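Local coordinates for 2-oxoglutarate carboxylase small subunit (Hydrogenobacter thermophilus, PDB 7KCT), which is a biotin-carboxylase-like ATP-grasp protein, the small subunit of its enzyme, that binds adenosine-5'-diphosphate and magnesium, at residues Lys157-Pro162 / Leu207-Glu212; His216-Val221 / Gly233-Ser238; Gly340-Cys345 / Lys396-Ala401. One frame throughout, in Å; residues are numbered along the deposited sequence.

Contact 1 of 3, residues Lys157-Pro162 / Leu207-Glu212; sequences KEIGYP and LEKYIE. With ADP (adenosine-5'-diphosphate), chain C.
The aliphatic stem of K209 runs past I159 in the opposite direction, with CG2 of I159 lying 3.8 Å from CB of K209, and the amino group at its far end is delivered to the turn that follows helix 149-159. Two torsions put it there: CG stands anti to the backbone N (chi1 178°), and a bend at chi2 (66°) turns the rest of the chain toward the carbonyls of that turn. K209 NZ donates to G160 O at 2.8 Å, from well above the plane of that carbonyl, and to P162 O, where it is tilted only slightly from the plane. G160 is the first residue to leave the helix and has positive phi; the cis peptide before P162 lies between the two carbonyls that the lysine bridges. P162 O accepts a second hydrogen bond from the backbone N of Y210, again from above the plane, and is thus gripped by side chain and main chain together. The ring of P162 crosses Y210 at a slant, its CG meeting the aromatic edge at Y210 CD2 at 3.9 Å. E212 comes at about a right angle to the proline, while its carboxylate forms a salt bridge to R180. On the ligand side of the tyrosine, Y210 CE1 approaches C2 of ADP at 3.4 Å, obliquely. The same segment reads the adenine: N6 of ADP gives a nearly straight bond (173°) to E208 OE2 and another to K209 O, and I211 N donates to N1 of ADP at 3.1 Å. E208 is itself flanked by K166 and K128 through salt bridges. Pairing of N6 and N1 with main-chain atoms of one short connecting segment is the usual adenine-recognition site of the ATP-grasp fold.

Contact 2 of 3, residues His216-Val221 / Gly233-Ser238; sequences HIEFQV and GERDCS. With ADP (adenosine-5'-diphosphate), chain C.
H216 and S238 meet at the end of a ladder between two antiparallel strands, where the serine hydroxyl OG receives H216 N at 2.8 Å. The backbone bonds follow: C237 N donates to H216 O, E218 and R235 make the hydrogen-bonded pair with both N-H...O bonds formed, and Q220 N closes the row on G233 O at 173°. S238 OG is itself fixed by D236 OD1, which also accepts S238 N in an Asx turn.

A polar network of E218, R235 and Q220 lies on the E218/R235 face. R235 NE forms a salt bridge with E218 OE2 at 2.8 Å, on the anti side of that oxygen, the carboxylate and guanidinium planes standing 87° apart; E218 OE1 pairs with K245. Farther round the guanidinium edge, R235 NH1 reaches a lone pair of Q220 OE1 at 2.9 Å and NH2 converges on this oxygen from above the amide plane. Q302 and T308 also bind the guanidinium, restraining its rotation.

On the face of I217, F219, E234 and D236 it is carbon atoms that meet across the strands. CB of E234 sits 3.8 Å from the centroid of the F219 ring, 6° off the normal, a CH-pi contact, and CG2 of I217 packs beside CG of E234. The carboxylates go outward, E234 to R260 and S252, D236 to K215.

The H216 ring edge faces ADP O3', modelled too close for the bond's details to be relied on. Strand 278-286 flanks the other edge of strand 215-223, helix 257-273 lies against F219 and V221, and strand 244-250 contacts H216, D236 and C237.

Contact 3 of 3, residues Gly340-Cys345 / Lys396-Ala401; sequences GYSIEC and KLIVWA
S342 and V399 mark the tight middle of this antiparallel pair. V399 O receives both the hydroxyl of S342, at 2.8 Å from OG, and the backbone N of I343, from opposite faces of its carbonyl plane. The serine reaches it because OG is anti to the backbone N (chi1 174°), which also sets S342 OG 3.6 Å from CG2 of I398. Five bridges run from Y341/A401 to C345/L397, and each of the three hydrogen-bonded pairs has both of its N-H...O bonds; Y341 N to A401 O, at 2.9 Å, lies almost in line with the carbonyl. The other end is buried as well: E344 lies alongside I398, with E344 OE2 3.6 Å from I398 CG1, yet that oxygen has no polar partner in the model. K396 NZ stays 4.6 Å from E344 OE2, beyond salt-bridge range, and pairs with E21 and V303 O instead.

With the strand axes 4.7 Å apart and running 166° to each other, this is regular pairing within the mainly antiparallel sheet built round strands 341-351 and 393-401, the latter in the biotin carboxylase C-terminal domain. Helix 404-417 touches the face bearing I343, C345, L397 and A401.

The looser, solvent-facing side is the Y341/W400 end. Both residues are partly exposed, and the tyrosine ring leads away from strand 393-401. W400 NE1 bonds to N339 O, and W400 CD1 stands 3.5 Å from Y341 O.

Overall arrangement
Along the chain the contacts come in series. Contacts 1 and 2 both belong to the ATP-grasp part of the chain and adjoin in sequence, strand 205-209 being followed directly by strand 215-223, yet their centres are about 23 Å apart. One ADP molecule touches both, its adenine at contact 1 and its ribose at contact 2. Contact 3 belongs to the seven-stranded antiparallel sheet; its centre is about 14 Å from that of contact 2 and about 35 Å from that of contact 1. Strand 244-250 connects these regions, pairing with strand 341-351 and bonding to D236 of contact 2, so the hairpin of contact 2 is tied by backbone bonds to the sheet of contact 3.

Contact 1 of 3, residues Lys157-Pro162 / Leu207-Glu212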
loop_
_atom_site.group_PDB
_atom_site.type_symbol
_atom_site.label_atom_id
_atom_site.label_comp_id
_atom_site.label_asym_id
_atom_site.label_seq_id
_atom_site.Cartn_x
_atom_site.Cartn_y
_atom_site.Cartn_z
ATOM N N LYS A 157 40.914 15.619 25.906
ATOM C CA LYS A 157 42.093 16.256 25.324
ATOM C C LYS A 157 42.801 15.316 24.368
ATOM O O LYS A 157 43.399 15.762 23.383
ATOM C CB LYS A 157 43.056 16.709 26.433
ATOM N N GLU A 158 42.802 14.028 24.664
ATOM C CA GLU A 158 43.437 13.035 23.819
ATOM C C GLU A 158 42.753 12.853 22.493
ATOM O O GLU A 158 43.389 12.860 21.470
ATOM C CB GLU A 158 43.429 11.678 24.493
ATOM C CG GLU A 158 44.612 11.363 25.376
ATOM C CD GLU A 158 44.385 10.131 26.236
ATOM O OE1 GLU A 158 44.398 10.246 27.468
ATOM O OE2 GLU A 158 44.179 9.051 25.686
ATOM N N ILE A 159 41.454 12.643 22.525
ATOM C CA ILE A 159 40.681 12.442 21.323
ATOM C C ILE A 159 40.594 13.710 20.498
ATOM O O ILE A 159 40.649 13.693 19.296
ATOM C CB ILE A 159 39.232 12.086 21.668
ATOM C CG1 ILE A 159 39.145 10.797 22.457
ATOM C CG2 ILE A 159 38.413 11.990 20.405
ATOM C CD1 ILE A 159 39.748 9.595 21.782
ATOM N N GLY A 160 40.452 14.805 21.202
ATOM C CA GLY A 160 40.307 16.097 20.595
ATOM C C GLY A 160 38.855 16.581 20.556
ATOM O O GLY A 160 37.996 15.860 20.111
ATOM N N TYR A 161 38.578 17.791 21.003
ATOM C CA TYR A 161 37.238 18.357 20.892
ATOM C C TYR A 161 36.906 18.659 19.427
ATOM O O TYR A 161 37.806 18.891 18.599
ATOM C CB TYR A 161 37.105 19.620 21.732
ATOM C CG TYR A 161 37.156 19.373 23.225
ATOM C CD1 TYR A 161 38.377 19.192 23.871
ATOM C CD2 TYR A 161 36.004 19.303 23.989
ATOM C CE1 TYR A 161 38.441 18.967 25.253
ATOM C CE2 TYR A 161 36.060 19.059 25.363
ATOM C CZ TYR A 161 37.285 18.903 25.980
ATOM O OH TYR A 161 37.338 18.663 27.322
ATOM N N PRO A 162 35.612 18.633 19.061
ATOM C CA PRO A 162 34.480 18.316 19.950
ATOM C C PRO A 162 34.329 16.816 20.261
ATOM O O PRO A 162 34.798 16.005 19.482
ATOM C CB PRO A 162 33.270 18.829 19.165
ATOM C CG PRO A 162 33.672 18.689 17.714
ATOM C CD PRO A 162 35.175 19.006 17.700
ATOM N N LEU A 207 32.611 8.188 26.092
ATOM C CA LEU A 207 32.981 9.403 25.387
ATOM C C LEU A 207 33.465 9.001 24.015
ATOM O O LEU A 207 34.244 8.053 23.900
ATOM C CB LEU A 207 34.074 10.153 26.153
ATOM C CG LEU A 207 34.513 11.531 25.662
ATOM C CD1 LEU A 207 35.330 12.228 26.769
ATOM C CD2 LEU A 207 35.321 11.414 24.426
ATOM N N GLU A 208 33.001 9.697 22.975
ATOM C CA GLU A 208 33.573 9.495 21.665
ATOM C C GLU A 208 33.721 10.815 20.914
ATOM O O GLU A 208 33.201 11.846 21.311
ATOM C CB GLU A 208 32.755 8.477 20.841
ATOM C CG GLU A 208 31.276 8.729 20.694
ATOM C CD GLU A 208 30.565 7.579 19.933
ATOM O OE1 GLU A 208 30.876 6.391 20.194
ATOM O OE2 GLU A 208 29.677 7.848 19.094
ATOM N N LYS A 209 34.512 10.758 19.854
ATOM C CA LYS A 209 34.723 11.906 18.994
ATOM C C LYS A 209 33.377 12.347 18.453
ATOM O O LYS A 209 32.605 11.529 17.941
ATOM C CB LYS A 209 35.652 11.525 17.852
ATOM C CG LYS A 209 35.916 12.617 16.843
ATOM C CD LYS A 209 36.683 13.754 17.471
ATOM C CE LYS A 209 36.394 15.064 16.759
ATOM N NZ LYS A 209 36.795 16.213 17.594
ATOM N N TYR A 210 33.067 13.622 18.607
ATOM C CA TYR A 210 31.882 14.132 17.935
ATOM C C TYR A 210 32.186 14.332 16.457
ATOM O O TYR A 210 33.036 15.165 16.099
ATOM C CB TYR A 210 31.400 15.433 18.537
ATOM C CG TYR A 210 30.175 15.910 17.795
ATOM C CD1 TYR A 210 28.938 15.256 17.951
ATOM C CD2 TYR A 210 30.247 16.972 16.900
ATOM C CE1 TYR A 210 27.787 15.691 17.261
ATOM C CE2 TYR A 210 29.107 17.421 16.212
ATOM C CZ TYR A 210 27.884 16.776 16.396
ATOM O OH TYR A 210 26.800 17.245 15.684
ATOM N N ILE A 211 31.492 13.597 15.592
ATOM C CA ILE A 211 31.658 13.741 14.149
ATOM C C ILE A 211 30.725 14.853 13.669
ATOM O O ILE A 211 29.503 14.689 13.675
ATOM C CB ILE A 211 31.382 12.433 13.393
ATOM C CG1 ILE A 211 32.204 11.266 13.971
ATOM C CG2 ILE A 211 31.614 12.651 11.921
ATOM C CD1 ILE A 211 33.701 11.410 13.789
ATOM N N GLU A 212 31.298 15.969 13.203
ATOM C CA GLU A 212 30.511 17.147 12.826
ATOM C C GLU A 212 29.829 16.905 11.477
ATOM O O GLU A 212 30.403 16.309 10.560
ATOM C CB GLU A 212 31.409 18.400 12.757
ATOM C CG GLU A 212 30.703 19.753 12.886
ATOM C CD GLU A 212 30.472 20.162 14.329
ATOM O OE1 GLU A 212 31.436 20.131 15.126
ATOM O OE2 GLU A 212 29.332 20.555 14.659
HETATM P PB ADP C . 20.368 5.860 20.802
HETATM O O1B ADP C . 19.601 6.743 21.724
HETATM O O2B ADP C . 20.079 5.618 19.343
HETATM O O3B ADP C . 20.960 4.629 21.460
HETATM P PA ADP C . 22.751 6.301 19.379
HETATM O O1A ADP C . 22.368 5.577 18.138
HETATM O O2A ADP C . 24.198 6.184 19.834
HETATM O O3A ADP C . 21.950 6.761 20.643
HETATM O "O5'" ADP C . 23.027 7.954 18.534
HETATM C "C5'" ADP C . 21.882 8.876 18.645
HETATM C "C4'" ADP C . 22.056 9.785 17.495
HETATM O "O4'" ADP C . 23.040 10.735 17.967
HETATM C "C3'" ADP C . 22.612 9.110 16.298
HETATM O "O3'" ADP C . 21.567 8.779 15.376
HETATM C "C2'" ADP C . 23.365 10.299 15.705
HETATM O "O2'" ADP C . 22.447 11.311 15.140
HETATM C "C1'" ADP C . 23.953 10.988 16.903
HETATM N N9 ADP C . 25.304 10.467 17.224
HETATM C C8 ADP C . 25.673 9.314 17.930
HETATM N N7 ADP C . 27.023 9.211 18.032
HETATM C C5 ADP C . 27.525 10.314 17.339
HETATM C C6 ADP C . 28.845 10.765 17.083
HETATM N N6 ADP C . 29.907 10.050 17.541
HETATM N N1 ADP C . 29.076 11.879 16.343
HETATM C C2 ADP C . 27.956 12.529 15.942
HETATM N N3 ADP C . 26.657 12.234 16.118
HETATM C C4 ADP C . 26.473 11.098 16.838
#

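Contact 2 of 3, residues His216-Val221 / Gly233-Ser238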
loop_
_atom_site.group_PDB
_atom_site.type_symbol
_atom_site.label_atom_id
_atom_site.label_comp_id
_atom_site.label_asym_id
_atom_site.label_seq_id
_atom_site.Cartn_x
_atom_site.Cartn_y
_atom_site.Cartn_z
ATOM N N HIS A 216 23.471 9.409 9.501
ATOM C CA HIS A 216 23.176 8.199 10.256
ATOM C C HIS A 216 22.814 7.116 9.246
ATOM O O HIS A 216 21.747 7.154 8.619
ATOM C CB HIS A 216 22.097 8.455 11.309
ATOM C CG HIS A 216 21.747 7.239 12.137
ATOM N ND1 HIS A 216 21.816 7.234 13.514
ATOM C CD2 HIS A 216 21.266 6.021 11.787
ATOM C CE1 HIS A 216 21.442 6.049 13.971
ATOM N NE2 HIS A 216 21.096 5.297 12.943
ATOM N N ILE A 217 23.721 6.157 9.079
ATOM C CA ILE A 217 23.604 5.077 8.107
ATOM C C ILE A 217 23.511 3.772 8.893
ATOM O O ILE A 217 24.343 3.514 9.770
ATOM C CB ILE A 217 24.805 5.055 7.137
ATOM C CG1 ILE A 217 24.958 6.394 6.390
ATOM C CG2 ILE A 217 24.698 3.912 6.215
ATOM C CD1 ILE A 217 23.842 6.768 5.542
ATOM N N GLU A 218 22.513 2.937 8.589
ATOM C CA GLU A 218 22.336 1.722 9.382
ATOM C C GLU A 218 22.070 0.536 8.475
ATOM O O GLU A 218 21.423 0.671 7.431
ATOM C CB GLU A 218 21.201 1.888 10.415
ATOM C CG GLU A 218 19.864 2.045 9.769
ATOM C CD GLU A 218 18.778 2.289 10.772
ATOM O OE1 GLU A 218 19.117 2.637 11.922
ATOM O OE2 GLU A 218 17.583 2.152 10.399
ATOM N N PHE A 219 22.649 -0.612 8.839
ATOM C CA PHE A 219 22.561 -1.836 8.059
ATOM C C PHE A 219 21.649 -2.848 8.746
ATOM O O PHE A 219 21.801 -3.132 9.931
ATOM C CB PHE A 219 23.942 -2.499 7.865
ATOM C CG PHE A 219 24.719 -1.938 6.725
ATOM C CD1 PHE A 219 25.441 -0.777 6.871
ATOM C CD2 PHE A 219 24.704 -2.548 5.510
ATOM C CE1 PHE A 219 26.145 -0.246 5.808
ATOM C CE2 PHE A 219 25.412 -1.999 4.443
ATOM C CZ PHE A 219 26.122 -0.851 4.616
ATOM N N GLN A 220 20.785 -3.455 7.956
ATOM C CA GLN A 220 19.829 -4.443 8.406
ATOM C C GLN A 220 20.439 -5.822 8.224
ATOM O O GLN A 220 20.903 -6.153 7.121
ATOM C CB GLN A 220 18.563 -4.320 7.566
ATOM C CG GLN A 220 17.483 -5.320 7.856
ATOM C CD GLN A 220 16.842 -5.100 9.193
ATOM O OE1 GLN A 220 16.154 -4.094 9.414
ATOM N NE2 GLN A 220 17.052 -6.046 10.103
ATOM N N VAL A 221 20.473 -6.611 9.294
ATOM C CA VAL A 221 20.883 -8.007 9.147
ATOM C C VAL A 221 19.710 -8.910 9.505
ATOM O O VAL A 221 18.815 -8.523 10.264
ATOM C CB VAL A 221 22.128 -8.373 9.982
ATOM C CG1 VAL A 221 23.299 -7.414 9.696
ATOM C CG2 VAL A 221 21.811 -8.401 11.449
ATOM N N GLY A 233 21.077 -4.495 3.065
ATOM C CA GLY A 233 21.418 -3.162 2.685
ATOM C C GLY A 233 21.196 -2.202 3.829
ATOM O O GLY A 233 21.002 -2.575 4.985
ATOM N N GLU A 234 21.264 -0.923 3.486
ATOM C CA GLU A 234 21.296 0.118 4.489
ATOM C C GLU A 234 20.134 1.095 4.324
ATOM O O GLU A 234 19.395 1.083 3.342
ATOM C CB GLU A 234 22.650 0.848 4.449
ATOM C CG GLU A 234 22.793 1.978 3.475
ATOM C CD GLU A 234 22.782 1.560 2.043
ATOM O OE1 GLU A 234 22.893 2.483 1.218
ATOM O OE2 GLU A 234 22.649 0.355 1.719
ATOM N N ARG A 235 19.965 1.902 5.356
ATOM C CA ARG A 235 19.001 2.985 5.376
ATOM C C ARG A 235 19.701 4.227 5.888
ATOM O O ARG A 235 20.542 4.157 6.786
ATOM C CB ARG A 235 17.835 2.665 6.294
ATOM C CG ARG A 235 17.185 1.314 6.032
ATOM C CD ARG A 235 16.044 1.118 7.064
ATOM N NE ARG A 235 16.469 0.602 8.374
ATOM C CZ ARG A 235 16.453 -0.686 8.749
ATOM N NH1 ARG A 235 16.062 -1.640 7.922
ATOM N NH2 ARG A 235 16.803 -1.011 9.988
ATOM N N ASP A 236 19.302 5.370 5.361
ATOM C CA ASP A 236 19.737 6.667 5.875
ATOM C C ASP A 236 18.646 7.263 6.761
ATOM O O ASP A 236 17.560 7.604 6.281
ATOM C CB ASP A 236 20.069 7.587 4.705
ATOM C CG ASP A 236 20.693 8.891 5.157
ATOM O OD1 ASP A 236 20.423 9.314 6.302
ATOM O OD2 ASP A 236 21.434 9.501 4.352
ATOM N N CYS A 237 18.939 7.403 8.040
ATOM C CA CYS A 237 18.007 7.902 9.032
ATOM C C CYS A 237 18.519 9.195 9.664
ATOM O O CYS A 237 18.292 9.455 10.842
ATOM C CB CYS A 237 17.743 6.824 10.084
ATOM S SG CYS A 237 17.355 5.203 9.335
ATOM N N SER A 238 19.146 10.068 8.864
ATOM C CA SER A 238 19.802 11.254 9.425
ATOM C C SER A 238 18.816 12.293 9.935
ATOM O O SER A 238 19.082 12.951 10.948
ATOM C CB SER A 238 20.728 11.890 8.387
ATOM O OG SER A 238 21.699 10.954 8.001
HETATM P PB ADP C . 20.368 5.860 20.802
HETATM O O1B ADP C . 19.601 6.743 21.724
HETATM O O2B ADP C . 20.079 5.618 19.343
HETATM O O3B ADP C . 20.960 4.629 21.460
HETATM P PA ADP C . 22.751 6.301 19.379
HETATM O O1A ADP C . 22.368 5.577 18.138
HETATM O O2A ADP C . 24.198 6.184 19.834
HETATM O O3A ADP C . 21.950 6.761 20.643
HETATM O "O5'" ADP C . 23.027 7.954 18.534
HETATM C "C5'" ADP C . 21.882 8.876 18.645
HETATM C "C4'" ADP C . 22.056 9.785 17.495
HETATM O "O4'" ADP C . 23.040 10.735 17.967
HETATM C "C3'" ADP C . 22.612 9.110 16.298
HETATM O "O3'" ADP C . 21.567 8.779 15.376
HETATM C "C2'" ADP C . 23.365 10.299 15.705
HETATM O "O2'" ADP C . 22.447 11.311 15.140
HETATM C "C1'" ADP C . 23.953 10.988 16.903
HETATM N N9 ADP C . 25.304 10.467 17.224
HETATM C C8 ADP C . 25.673 9.314 17.930
HETATM N N7 ADP C . 27.023 9.211 18.032
HETATM C C5 ADP C . 27.525 10.314 17.339
HETATM C C6 ADP C . 28.845 10.765 17.083
HETATM N N6 ADP C . 29.907 10.050 17.541
HETATM N N1 ADP C . 29.076 11.879 16.343
HETATM C C2 ADP C . 27.956 12.529 15.942
HETATM N N3 ADP C . 26.657 12.234 16.118
HETATM C C4 ADP C . 26.473 11.098 16.838
#

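Contact 3 of 3, residues Gly340-Cys345 / Lys396-Ala401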
loop_
_atom_site.group_PDB
_atom_site.type_symbol
_atom_site.label_atom_id
_atom_site.label_comp_id
_atom_site.label_asym_id
_atom_site.label_seq_id
_atom_site.Cartn_x
_atom_site.Cartn_y
_atom_site.Cartn_z
ATOM N N GLY A 340 15.080 0.308 -6.608
ATOM C CA GLY A 340 14.427 1.585 -6.427
ATOM C C GLY A 340 14.683 2.219 -5.074
ATOM O O GLY A 340 15.679 1.981 -4.396
ATOM N N TYR A 341 13.741 3.076 -4.688
ATOM C CA TYR A 341 13.898 3.934 -3.532
ATOM C C TYR A 341 12.602 3.969 -2.738
ATOM O O TYR A 341 11.528 4.005 -3.327
ATOM C CB TYR A 341 14.249 5.364 -3.969
ATOM C CG TYR A 341 15.612 5.510 -4.567
ATOM C CD1 TYR A 341 15.812 5.338 -5.923
ATOM C CD2 TYR A 341 16.708 5.798 -3.769
ATOM C CE1 TYR A 341 17.075 5.460 -6.474
ATOM C CE2 TYR A 341 17.979 5.910 -4.311
ATOM C CZ TYR A 341 18.157 5.729 -5.657
ATOM O OH TYR A 341 19.417 5.844 -6.199
ATOM N N SER A 342 12.726 4.022 -1.417
ATOM C CA SER A 342 11.615 4.024 -0.494
ATOM C C SER A 342 11.894 5.030 0.600
ATOM O O SER A 342 13.031 5.176 1.052
ATOM C CB SER A 342 11.397 2.604 0.054
ATOM O OG SER A 342 10.409 2.588 1.070
ATOM N N ILE A 343 10.851 5.727 1.021
ATOM C CA ILE A 343 10.923 6.744 2.045
ATOM C C ILE A 343 9.810 6.455 3.037
ATOM O O ILE A 343 8.682 6.145 2.635
ATOM C CB ILE A 343 10.758 8.162 1.443
ATOM C CG1 ILE A 343 11.738 8.435 0.310
ATOM C CG2 ILE A 343 10.975 9.230 2.485
ATOM C CD1 ILE A 343 11.525 9.806 -0.389
ATOM N N GLU A 344 10.120 6.596 4.320
ATOM C CA GLU A 344 9.186 6.496 5.412
ATOM C C GLU A 344 9.179 7.796 6.195
ATOM O O GLU A 344 10.233 8.315 6.580
ATOM C CB GLU A 344 9.536 5.314 6.355
ATOM C CG GLU A 344 8.799 5.383 7.731
ATOM C CD GLU A 344 9.048 4.168 8.637
ATOM O OE1 GLU A 344 9.747 4.247 9.686
ATOM O OE2 GLU A 344 8.496 3.111 8.312
ATOM N N CYS A 345 7.988 8.266 6.524
ATOM C CA CYS A 345 7.819 9.413 7.390
ATOM C C CYS A 345 7.019 8.989 8.609
ATOM O O CYS A 345 6.002 8.306 8.476
ATOM C CB CYS A 345 7.152 10.572 6.667
ATOM S SG CYS A 345 8.084 11.269 5.294
ATOM N N LYS A 396 2.908 5.315 10.238
ATOM C CA LYS A 396 4.092 5.392 9.383
ATOM C C LYS A 396 3.581 5.398 7.962
ATOM O O LYS A 396 2.797 4.515 7.573
ATOM C CB LYS A 396 5.054 4.225 9.598
ATOM C CG LYS A 396 5.370 3.996 11.062
ATOM C CD LYS A 396 6.495 2.982 11.305
ATOM C CE LYS A 396 6.121 1.568 10.876
ATOM N NZ LYS A 396 6.830 0.566 11.712
ATOM N N LEU A 397 3.933 6.418 7.214
ATOM C CA LEU A 397 3.613 6.480 5.800
ATOM C C LEU A 397 4.852 6.065 5.018
ATOM O O LEU A 397 5.911 6.664 5.191
ATOM C CB LEU A 397 3.174 7.882 5.416
ATOM C CG LEU A 397 2.729 8.138 4.000
ATOM C CD1 LEU A 397 1.620 7.192 3.715
ATOM C CD2 LEU A 397 2.319 9.631 3.958
ATOM N N ILE A 398 4.729 5.048 4.167
ATOM C CA ILE A 398 5.868 4.505 3.423
ATOM C C ILE A 398 5.562 4.562 1.952
ATOM O O ILE A 398 4.458 4.187 1.542
ATOM C CB ILE A 398 6.178 3.057 3.828
ATOM C CG1 ILE A 398 6.442 3.000 5.318
ATOM C CG2 ILE A 398 7.377 2.507 3.005
ATOM C CD1 ILE A 398 5.442 2.168 6.063
ATOM N N VAL A 399 6.521 5.030 1.142
ATOM C CA VAL A 399 6.320 5.030 -0.292
ATOM C C VAL A 399 7.497 4.357 -0.971
ATOM O O VAL A 399 8.577 4.189 -0.393
ATOM C CB VAL A 399 6.091 6.430 -0.929
ATOM C CG1 VAL A 399 4.985 7.161 -0.191
ATOM C CG2 VAL A 399 7.401 7.290 -1.023
ATOM N N TRP A 400 7.250 3.939 -2.204
ATOM C CA TRP A 400 8.274 3.323 -3.048
ATOM C C TRP A 400 8.161 3.902 -4.455
ATOM O O TRP A 400 7.054 4.163 -4.928
ATOM C CB TRP A 400 8.142 1.763 -3.115
ATOM C CG TRP A 400 9.179 1.141 -4.090
ATOM C CD1 TRP A 400 10.425 0.703 -3.780
ATOM C CD2 TRP A 400 9.027 0.934 -5.494
ATOM N NE1 TRP A 400 11.071 0.224 -4.914
ATOM C CE2 TRP A 400 10.228 0.379 -5.981
ATOM C CE3 TRP A 400 7.980 1.143 -6.387
ATOM C CZ2 TRP A 400 10.413 0.073 -7.324
ATOM C CZ3 TRP A 400 8.165 0.847 -7.698
ATOM C CH2 TRP A 400 9.373 0.308 -8.159
ATOM N N ALA A 401 9.300 4.091 -5.129
ATOM C CA ALA A 401 9.291 4.436 -6.549
ATOM C C ALA A 401 10.580 3.938 -7.188
ATOM O O ALA A 401 11.557 3.661 -6.489
ATOM C CB ALA A 401 9.178 5.944 -6.765
#